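Local coordinates for aminotransferase, class V family protein (Trichomonas vaginalis, PDB 5F8V) that probably catalyses the pyridoxal 5'-phosphate-dependent transfer of an amino group between O-phospho-L-serine and 2-oxoglutarate, a step of L-serine biosynthesis, at residues 26-31 against 35-40; 134-139 against 162-167; 331-336 against 358-363. One frame throughout, in Å; residues are numbered along the deposited sequence.

In the fold
All three contacts bury most of the residues that touch, yet their place and chemistry differ. Contact 2 is nearest the chain's centre (about 16 Å, centre to centre) and has no hydrogen bond between its segments: a loop valine packs on a short hairpin, untouched by the other subunit. Contact 1, the farthest out at about 29 Å, joins two parts of one loop between helices 18-26 and 46-63 through three direct hydrogen bonds plus a CH-pi contact, and lies against the second subunit. In contact 3 a short strand meets helix 355-367 through leucines, with one water at the border. Its L334 packs on M36 of the second subunit, linking contacts 3 and 1 across the dimer.

Contact 1: 26-31 against 35-40; sequences AEMTNW and GMSVIE
With its indole extended away from the backbone N (chi1 176°), W31 slides under V38, whose CG2 branch is likewise anti to N and drops onto the six-membered ring. That methyl lies 3.9 Å from the centroid of the W31 benzo ring and 9° off the ring normal, which makes it a CH-pi contact over the face; V38 CB lies over the same face, closest to W31 CD2 (3.9 Å). The W31 backbone is fixed as well: its N donates to M36 O at 2.8 Å in a nearly straight bond (170° at the hydrogen), although the donor stands above the carbonyl plane. A second bond lies beside it, where N30 OD1 takes the N-H of G35 at 3.0 Å, again from above the plane of the amide.

S37 has the hydroxyl as its working group. OG donates to M28 O at 2.9 Å and accepts from I39 N, two residues on, so that an ST turn starts the 37-40 segment; S37 N in turn donates to E40 OE1 at 2.8 Å. One hydroxyl thus ties the bend after helix 18-26 to the turn that leads toward helix 46-63. Water 1 adds a further link, donating to E27 O and accepting from V38 N. Beside the S37 hydroxyl, the M28 chain, bent at chi2 and chi3, lays SD against I39 CD1 at 4.1 Å.

F249 of helix 248-263 meets M28, V38 and I39, while Y252 packs edge-to-face with W31. Across the dimer interface, M28 touches M28 of the second subunit, and R5 of that subunit forms a salt bridge with E40 OE1 and a hydrogen bond with T29 O.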
loop_
_atom_site.group_PDB
_atom_site.type_symbol
_atom_site.label_atom_id
_atom_site.label_comp_id
_atom_site.label_asym_id
_atom_site.label_seq_id
_atom_site.Cartn_x
_atom_site.Cartn_y
_atom_site.Cartn_z
ATOM N N ALA A 26 16.530 -10.023 12.417
ATOM C CA ALA A 26 16.746 -10.651 13.730
ATOM C C ALA A 26 15.462 -10.899 14.545
ATOM O O ALA A 26 15.405 -11.852 15.311
ATOM C CB ALA A 26 17.738 -9.842 14.554
ATOM N N GLU A 27 14.451 -10.046 14.389
ATOM C CA GLU A 27 13.171 -10.222 15.094
ATOM C C GLU A 27 12.024 -10.686 14.169
ATOM O O GLU A 27 10.850 -10.561 14.530
ATOM C CB GLU A 27 12.809 -8.930 15.846
ATOM C CG GLU A 27 12.319 -7.764 14.985
ATOM C CD GLU A 27 12.377 -6.410 15.688
ATOM O OE1 GLU A 27 12.155 -5.390 15.007
ATOM O OE2 GLU A 27 12.646 -6.338 16.906
ATOM N N MET A 28 12.366 -11.267 13.015
ATOM C CA MET A 28 11.385 -11.580 11.964
ATOM C C MET A 28 10.366 -12.641 12.374
ATOM O O MET A 28 9.216 -12.570 11.953
ATOM C CB MET A 28 12.100 -12.013 10.675
ATOM C CG MET A 28 11.208 -12.394 9.493
ATOM S SD MET A 28 10.101 -11.092 8.912
ATOM C CE MET A 28 11.303 -9.935 8.281
ATOM N N THR A 29 10.786 -13.618 13.175
ATOM C CA THR A 29 9.895 -14.692 13.640
ATOM C C THR A 29 9.266 -14.407 15.005
ATOM O O THR A 29 8.266 -15.036 15.373
ATOM C CB THR A 29 10.622 -16.054 13.697
ATOM O OG1 THR A 29 11.534 -16.078 14.798
ATOM C CG2 THR A 29 11.380 -16.316 12.410
ATOM N N ASN A 30 9.848 -13.476 15.757
ATOM C CA ASN A 30 9.338 -13.126 17.071
ATOM C C ASN A 30 9.621 -11.670 17.407
ATOM O O ASN A 30 10.743 -11.313 17.790
ATOM C CB ASN A 30 9.928 -14.059 18.136
ATOM C CG ASN A 30 9.097 -14.086 19.406
ATOM O OD1 ASN A 30 8.556 -13.059 19.831
ATOM N ND2 ASN A 30 8.972 -15.263 20.013
ATOM N N TRP A 31 8.584 -10.844 17.276
ATOM C CA TRP A 31 8.683 -9.401 17.469
ATOM C C TRP A 31 8.339 -9.023 18.911
ATOM O O TRP A 31 7.256 -9.350 19.398
ATOM C CB TRP A 31 7.756 -8.686 16.490
ATOM C CG TRP A 31 7.714 -7.215 16.660
ATOM C CD1 TRP A 31 8.769 -6.355 16.635
ATOM C CD2 TRP A 31 6.547 -6.420 16.878
ATOM N NE1 TRP A 31 8.333 -5.070 16.832
ATOM C CE2 TRP A 31 6.971 -5.080 16.980
ATOM C CE3 TRP A 31 5.181 -6.710 16.998
ATOM C CZ2 TRP A 31 6.074 -4.025 17.196
ATOM C CZ3 TRP A 31 4.288 -5.661 17.213
ATOM C CH2 TRP A 31 4.738 -4.339 17.309
ATOM N N GLY A 35 5.708 -13.787 20.441
ATOM C CA GLY A 35 5.454 -15.101 19.876
ATOM C C GLY A 35 5.084 -15.078 18.401
ATOM O O GLY A 35 4.791 -16.128 17.825
ATOM N N MET A 36 5.118 -13.901 17.778
ATOM C CA MET A 36 4.756 -13.771 16.364
ATOM C C MET A 36 5.524 -12.648 15.679
ATOM O O MET A 36 6.057 -11.750 16.329
ATOM C CB MET A 36 3.241 -13.567 16.213
ATOM C CG MET A 36 2.613 -12.640 17.237
ATOM S SD MET A 36 0.832 -12.867 17.413
ATOM C CE MET A 36 0.526 -11.778 18.795
ATOM N N SER A 37 5.583 -12.738 14.354
ATOM C CA SER A 37 6.160 -11.702 13.510
ATOM C C SER A 37 5.312 -10.446 13.639
ATOM O O SER A 37 4.121 -10.532 13.949
ATOM C CB SER A 37 6.167 -12.161 12.046
ATOM O OG SER A 37 6.806 -11.214 11.197
ATOM N N VAL A 38 5.911 -9.283 13.389
ATOM C CA VAL A 38 5.132 -8.052 13.235
ATOM C C VAL A 38 4.121 -8.204 12.089
ATOM O O VAL A 38 3.041 -7.625 12.144
ATOM C CB VAL A 38 6.023 -6.793 13.033
ATOM C CG1 VAL A 38 6.684 -6.779 11.662
ATOM C CG2 VAL A 38 5.214 -5.523 13.249
ATOM N N ILE A 39 4.475 -9.006 11.082
ATOM C CA ILE A 39 3.594 -9.326 9.943
ATOM C C ILE A 39 2.307 -10.089 10.341
ATOM O O ILE A 39 1.300 -9.996 9.637
ATOM C CB ILE A 39 4.371 -10.118 8.851
ATOM C CG1 ILE A 39 5.484 -9.251 8.238
ATOM C CG2 ILE A 39 3.452 -10.608 7.729
ATOM C CD1 ILE A 39 6.440 -10.011 7.336
ATOM N N GLU A 40 2.325 -10.831 11.452
ATOM C CA GLU A 40 1.197 -11.697 11.835
ATOM C C GLU A 40 0.299 -11.120 12.932
ATOM O O GLU A 40 -0.634 -11.786 13.389
ATOM C CB GLU A 40 1.710 -13.067 12.293
ATOM C CG GLU A 40 2.585 -13.807 11.293
ATOM C CD GLU A 40 3.391 -14.911 11.955
ATOM O OE1 GLU A 40 4.175 -14.599 12.879
ATOM O OE2 GLU A 40 3.253 -16.084 11.556
HETATM O O HOH W 1 8.712 -9.200 13.170
#

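Contact 2: 134-139 against 162-167; sequences VEVPAR and IEFQQF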
loop_
_atom_site.group_PDB
_atom_site.type_symbol
_atom_site.label_atom_id
_atom_site.label_comp_id
_atom_site.label_asym_id
_atom_site.label_seq_id
_atom_site.Cartn_x
_atom_site.Cartn_y
_atom_site.Cartn_z
ATOM N N VAL A 134 16.940 24.345 -16.082
ATOM C CA VAL A 134 18.172 24.616 -15.335
ATOM C C VAL A 134 17.899 25.297 -13.988
ATOM O O VAL A 134 18.829 25.547 -13.223
ATOM C CB VAL A 134 19.167 25.477 -16.158
ATOM C CG1 VAL A 134 19.416 24.842 -17.524
ATOM C CG2 VAL A 134 18.686 26.922 -16.309
ATOM N N GLU A 135 16.627 25.585 -13.707
ATOM C CA GLU A 135 16.240 26.363 -12.539
ATOM C C GLU A 135 14.733 26.257 -12.329
ATOM O O GLU A 135 14.006 25.791 -13.211
ATOM C CB GLU A 135 16.647 27.846 -12.722
ATOM C CG GLU A 135 16.014 28.533 -13.938
ATOM C CD GLU A 135 16.534 29.947 -14.204
ATOM O OE1 GLU A 135 17.197 30.552 -13.330
ATOM O OE2 GLU A 135 16.271 30.463 -15.310
ATOM N N VAL A 136 14.277 26.679 -11.153
ATOM C CA VAL A 136 12.870 26.992 -10.933
ATOM C C VAL A 136 12.645 28.381 -11.550
ATOM O O VAL A 136 13.440 29.292 -11.297
ATOM C CB VAL A 136 12.521 27.023 -9.434
ATOM C CG1 VAL A 136 11.097 27.526 -9.203
ATOM C CG2 VAL A 136 12.716 25.638 -8.832
ATOM N N PRO A 137 11.576 28.552 -12.361
ATOM C CA PRO A 137 11.315 29.877 -12.940
ATOM C C PRO A 137 11.180 30.955 -11.873
ATOM O O PRO A 137 10.693 30.672 -10.770
ATOM C CB PRO A 137 9.992 29.677 -13.682
ATOM C CG PRO A 137 9.980 28.230 -14.024
ATOM C CD PRO A 137 10.600 27.555 -12.846
ATOM N N ALA A 138 11.636 32.162 -12.203
ATOM C CA ALA A 138 11.727 33.264 -11.249
ATOM C C ALA A 138 10.359 33.593 -10.646
ATOM O O ALA A 138 9.348 33.593 -11.356
ATOM C CB ALA A 138 12.317 34.492 -11.923
ATOM N N ARG A 139 10.348 33.838 -9.336
ATOM C CA ARG A 139 9.124 34.101 -8.565
ATOM C C ARG A 139 8.217 35.167 -9.196
ATOM O O ARG A 139 6.998 35.003 -9.240
ATOM C CB ARG A 139 9.492 34.493 -7.121
ATOM C CG ARG A 139 8.333 34.886 -6.204
ATOM C CD ARG A 139 7.309 33.773 -6.082
ATOM N NE ARG A 139 6.131 34.155 -5.298
ATOM C CZ ARG A 139 5.070 34.825 -5.764
ATOM N NH1 ARG A 139 4.999 35.233 -7.037
ATOM N NH2 ARG A 139 4.062 35.109 -4.940
ATOM N N ILE A 162 16.345 19.255 -9.375
ATOM C CA ILE A 162 16.007 20.642 -8.985
ATOM C C ILE A 162 15.327 20.625 -7.604
ATOM O O ILE A 162 14.281 20.013 -7.452
ATOM C CB ILE A 162 15.085 21.306 -10.030
ATOM C CG1 ILE A 162 15.804 21.344 -11.391
ATOM C CG2 ILE A 162 14.696 22.727 -9.608
ATOM C CD1 ILE A 162 15.031 21.990 -12.519
ATOM N N GLU A 163 15.933 21.289 -6.621
ATOM C CA GLU A 163 15.451 21.307 -5.237
ATOM C C GLU A 163 15.336 22.735 -4.742
ATOM O O GLU A 163 16.194 23.567 -5.026
ATOM C CB GLU A 163 16.403 20.535 -4.309
ATOM C CG GLU A 163 15.865 20.277 -2.898
ATOM C CD GLU A 163 16.755 19.360 -2.066
ATOM O OE1 GLU A 163 17.995 19.482 -2.138
ATOM O OE2 GLU A 163 16.218 18.505 -1.329
ATOM N N PHE A 164 14.277 23.006 -3.989
ATOM C CA PHE A 164 14.074 24.309 -3.378
ATOM C C PHE A 164 14.892 24.367 -2.115
ATOM O O PHE A 164 14.883 23.411 -1.341
ATOM C CB PHE A 164 12.606 24.515 -3.012
ATOM C CG PHE A 164 11.727 24.816 -4.179
ATOM C CD1 PHE A 164 11.254 26.112 -4.393
ATOM C CD2 PHE A 164 11.354 23.812 -5.059
ATOM C CE1 PHE A 164 10.434 26.394 -5.470
ATOM C CE2 PHE A 164 10.533 24.087 -6.136
ATOM C CZ PHE A 164 10.062 25.379 -6.336
ATOM N N GLN A 165 15.584 25.479 -1.891
ATOM C CA GLN A 165 16.319 25.683 -0.637
ATOM C C GLN A 165 15.399 26.131 0.512
ATOM O O GLN A 165 15.658 25.808 1.671
ATOM C CB GLN A 165 17.468 26.676 -0.836
ATOM C CG GLN A 165 18.487 26.189 -1.857
ATOM C CD GLN A 165 19.792 26.967 -1.830
ATOM O OE1 GLN A 165 19.802 28.184 -1.629
ATOM N NE2 GLN A 165 20.908 26.267 -2.040
ATOM N N GLN A 166 14.339 26.868 0.178
ATOM C CA GLN A 166 13.330 27.319 1.149
ATOM C C GLN A 166 11.944 27.278 0.509
ATOM O O GLN A 166 11.835 27.248 -0.716
ATOM C CB GLN A 166 13.660 28.737 1.636
ATOM C CG GLN A 166 13.517 29.824 0.577
ATOM C CD GLN A 166 14.386 31.042 0.845
ATOM O OE1 GLN A 166 13.884 32.127 1.145
ATOM N NE2 GLN A 166 15.699 30.869 0.726
ATOM N N PHE A 167 10.889 27.272 1.325
ATOM C CA PHE A 167 9.516 27.246 0.795
ATOM C C PHE A 167 9.228 28.531 0.005
ATOM O O PHE A 167 9.722 29.594 0.372
ATOM C CB PHE A 167 8.468 27.115 1.911
ATOM C CG PHE A 167 8.489 25.797 2.661
ATOM C CD1 PHE A 167 9.243 24.692 2.236
ATOM C CD2 PHE A 167 7.708 25.657 3.804
ATOM C CE1 PHE A 167 9.226 23.511 2.950
ATOM C CE2 PHE A 167 7.686 24.468 4.514
ATOM C CZ PHE A 167 8.446 23.397 4.090
#
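V136 sets CG2 over one face of the F164 ring, while CG1 sits past the rim by CZ. CG2 is 4.0 Å from the ring centroid and 28° off the normal, a CH-pi contact displaced from the ring centre, and CG1 comes equally close to CZ as CG2 does, at 3.7 Å. The side chain meets the phenyl group at about a right angle. CG2 has a second partner, I162 CG2 at 3.6 Å, so one methyl fills the angle between isoleucine and phenylalanine. Its placement follows from chi1 of 173°, which sets CG1 anti to the backbone N and leaves CG2 beside that N, on the I162 side.

I162 also extends its other branch: CD1 reaches the backbone of E135, 4.0 Å from the carbonyl O. No hydrogen bond joins the segments; the evidence is apolar contact alone, with 194 Å² buried in total. I162 belongs to strand 162-163, which pairs antiparallel with 156-157 in a two-stranded hairpin following strand 148-154 of the large mixed sheet. The valine comes from the loop between strands 121-124 and 148-154, so the contact seats that loop on the hairpin.

E135 turns its CB away from 162-167, and its OE1 forms a salt bridge with K296. W299 touches the side chains of E135 and V136 and bonds through its backbone to E163, bordering both segments. The F164 ring also packs edge-to-face with Y153 of strand 148-154, in the large mixed sheet.

Contact 3: 331-336 against 358-363; sequences RKLLTL and VDALVQ
The contact belongs to the turn after helix 318-329, which a Schellman motif closes with K332 at positive phi as its C-prime residue; the chain then enters strand 333-334 and meets helix 355-367. L333 is the first strand residue and points its CB toward that helix. Its two methyls divide the work: CD2 touches A360 CB at 3.8 Å and L361 N at 3.7 Å, whereas CD1 lies 3.7 Å from A360 O. The leucine tip therefore rests over the backbone between A360 and L361 as well as on the alanine methyl.

Farther along, L336 meets L361 tip to tip, the two chains running at an oblique angle. CD1 of L336 is 3.6 Å from CD1 of L361, and CD2 of L336 approaches both methyls of L361. The helix leucine gets there by placing CG anti to its backbone N (chi1 -180°), which swings its end over to the strand side although its CB starts out turned neither to nor from it.

At the rim, R331 reaches out over the same helix. Water 2 accepts from R331 NH1 at 2.9 Å, lying in the plane at the guanidinium edge, and donates to A360 O at 2.8 Å. The same NH1 forms a salt bridge with E367, on the last turn of the helix. Strand 333-334 pairs in parallel with strand 7-8, whose Y7 touches L333 and A360.

Between these segments the direct side-chain contacts are thus apolar and the one polar link is through water 2; R331 also reaches the helix directly at E367, which probably balances its charge.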
loop_
_atom_site.group_PDB
_atom_site.type_symbol
_atom_site.label_atom_id
_atom_site.label_comp_id
_atom_site.label_asym_id
_atom_site.label_seq_id
_atom_site.Cartn_x
_atom_site.Cartn_y
_atom_site.Cartn_z
ATOM N N ARG A 331 31.976 -2.174 -11.510
ATOM C CA ARG A 331 32.515 -1.862 -10.173
ATOM C C ARG A 331 31.456 -1.914 -9.047
ATOM O O ARG A 331 31.656 -1.340 -7.973
ATOM C CB ARG A 331 33.147 -0.465 -10.195
ATOM C CG ARG A 331 34.278 -0.294 -11.193
ATOM C CD ARG A 331 34.597 1.170 -11.425
ATOM N NE ARG A 331 35.927 1.332 -12.014
ATOM C CZ ARG A 331 37.000 1.869 -11.423
ATOM N NH1 ARG A 331 36.962 2.357 -10.174
ATOM N NH2 ARG A 331 38.146 1.931 -12.104
ATOM N N LYS A 332 30.331 -2.589 -9.289
ATOM C CA LYS A 332 29.215 -2.668 -8.332
ATOM C C LYS A 332 28.619 -1.299 -7.894
ATOM O O LYS A 332 28.073 -1.165 -6.791
ATOM C CB LYS A 332 29.599 -3.544 -7.120
ATOM C CG LYS A 332 29.562 -5.044 -7.402
ATOM C CD LYS A 332 29.623 -5.883 -6.126
ATOM C CE LYS A 332 28.312 -5.881 -5.333
ATOM N NZ LYS A 332 27.198 -6.673 -5.942
ATOM N N LEU A 333 28.723 -0.305 -8.775
ATOM C CA LEU A 333 28.051 0.981 -8.608
ATOM C C LEU A 333 26.787 0.843 -9.451
ATOM O O LEU A 333 26.843 0.938 -10.669
ATOM C CB LEU A 333 28.934 2.131 -9.099
ATOM C CG LEU A 333 30.257 2.354 -8.361
ATOM C CD1 LEU A 333 31.250 3.095 -9.238
ATOM C CD2 LEU A 333 30.032 3.100 -7.054
ATOM N N LEU A 334 25.663 0.568 -8.794
ATOM C CA LEU A 334 24.449 0.126 -9.480
ATOM C C LEU A 334 23.405 1.230 -9.649
ATOM O O LEU A 334 23.217 2.064 -8.761
ATOM C CB LEU A 334 23.825 -1.048 -8.721
ATOM C CG LEU A 334 24.711 -2.302 -8.572
ATOM C CD1 LEU A 334 23.966 -3.378 -7.797
ATOM C CD2 LEU A 334 25.158 -2.834 -9.922
ATOM N N THR A 335 22.730 1.189 -10.799
ATOM C CA THR A 335 21.618 2.084 -11.156
ATOM C C THR A 335 22.057 3.547 -11.241
ATOM O O THR A 335 21.399 4.464 -10.737
ATOM C CB THR A 335 20.401 1.880 -10.226
ATOM O OG1 THR A 335 20.173 0.480 -10.048
ATOM C CG2 THR A 335 19.120 2.510 -10.820
ATOM N N LEU A 336 23.193 3.744 -11.901
ATOM C CA LEU A 336 23.642 5.076 -12.287
ATOM C C LEU A 336 23.057 5.487 -13.633
ATOM O O LEU A 336 23.274 6.603 -14.076
ATOM C CB LEU A 336 25.174 5.144 -12.281
ATOM C CG LEU A 336 25.685 5.311 -10.844
ATOM C CD1 LEU A 336 27.049 4.709 -10.662
ATOM C CD2 LEU A 336 25.691 6.777 -10.429
ATOM N N VAL A 358 29.656 6.994 -2.275
ATOM C CA VAL A 358 29.991 8.238 -2.950
ATOM C C VAL A 358 31.491 8.280 -3.293
ATOM O O VAL A 358 31.849 8.681 -4.405
ATOM C CB VAL A 358 29.584 9.481 -2.118
ATOM C CG1 VAL A 358 30.140 10.759 -2.730
ATOM C CG2 VAL A 358 28.062 9.574 -1.984
ATOM N N ASP A 359 32.346 7.891 -2.347
ATOM C CA ASP A 359 33.802 7.777 -2.603
ATOM C C ASP A 359 34.137 6.844 -3.775
ATOM O O ASP A 359 34.977 7.170 -4.596
ATOM C CB ASP A 359 34.560 7.271 -1.369
ATOM C CG ASP A 359 34.792 8.339 -0.312
ATOM O OD1 ASP A 359 34.609 9.536 -0.555
ATOM O OD2 ASP A 359 35.188 7.962 0.807
ATOM N N ALA A 360 33.488 5.688 -3.833
ATOM C CA ALA A 360 33.632 4.761 -4.964
ATOM C C ALA A 360 33.127 5.341 -6.299
ATOM O O ALA A 360 33.741 5.114 -7.350
ATOM C CB ALA A 360 32.919 3.463 -4.666
ATOM N N LEU A 361 32.029 6.096 -6.253
ATOM C CA LEU A 361 31.519 6.768 -7.449
ATOM C C LEU A 361 32.487 7.834 -7.968
ATOM O O LEU A 361 32.778 7.876 -9.161
ATOM C CB LEU A 361 30.140 7.391 -7.186
ATOM C CG LEU A 361 29.506 8.123 -8.368
ATOM C CD1 LEU A 361 29.353 7.184 -9.566
ATOM C CD2 LEU A 361 28.175 8.739 -7.961
ATOM N N VAL A 362 32.981 8.677 -7.066
ATOM C CA VAL A 362 33.940 9.743 -7.399
ATOM C C VAL A 362 35.219 9.173 -8.024
ATOM O O VAL A 362 35.755 9.748 -8.982
ATOM C CB VAL A 362 34.274 10.601 -6.152
ATOM C CG1 VAL A 362 35.465 11.530 -6.389
ATOM C CG2 VAL A 362 33.054 11.411 -5.714
ATOM N N GLN A 363 35.700 8.054 -7.482
ATOM C CA GLN A 363 36.861 7.363 -8.050
ATOM C C GLN A 363 36.586 6.841 -9.461
ATOM O O GLN A 363 37.427 7.002 -10.350
ATOM C CB GLN A 363 37.339 6.213 -7.149
ATOM C CG GLN A 363 38.060 6.656 -5.882
ATOM C CD GLN A 363 39.208 7.621 -6.151
ATOM O OE1 GLN A 363 39.153 8.794 -5.765
ATOM N NE2 GLN A 363 40.218 7.151 -6.862
HETATM O O HOH W 2 35.025 2.767 -7.992
#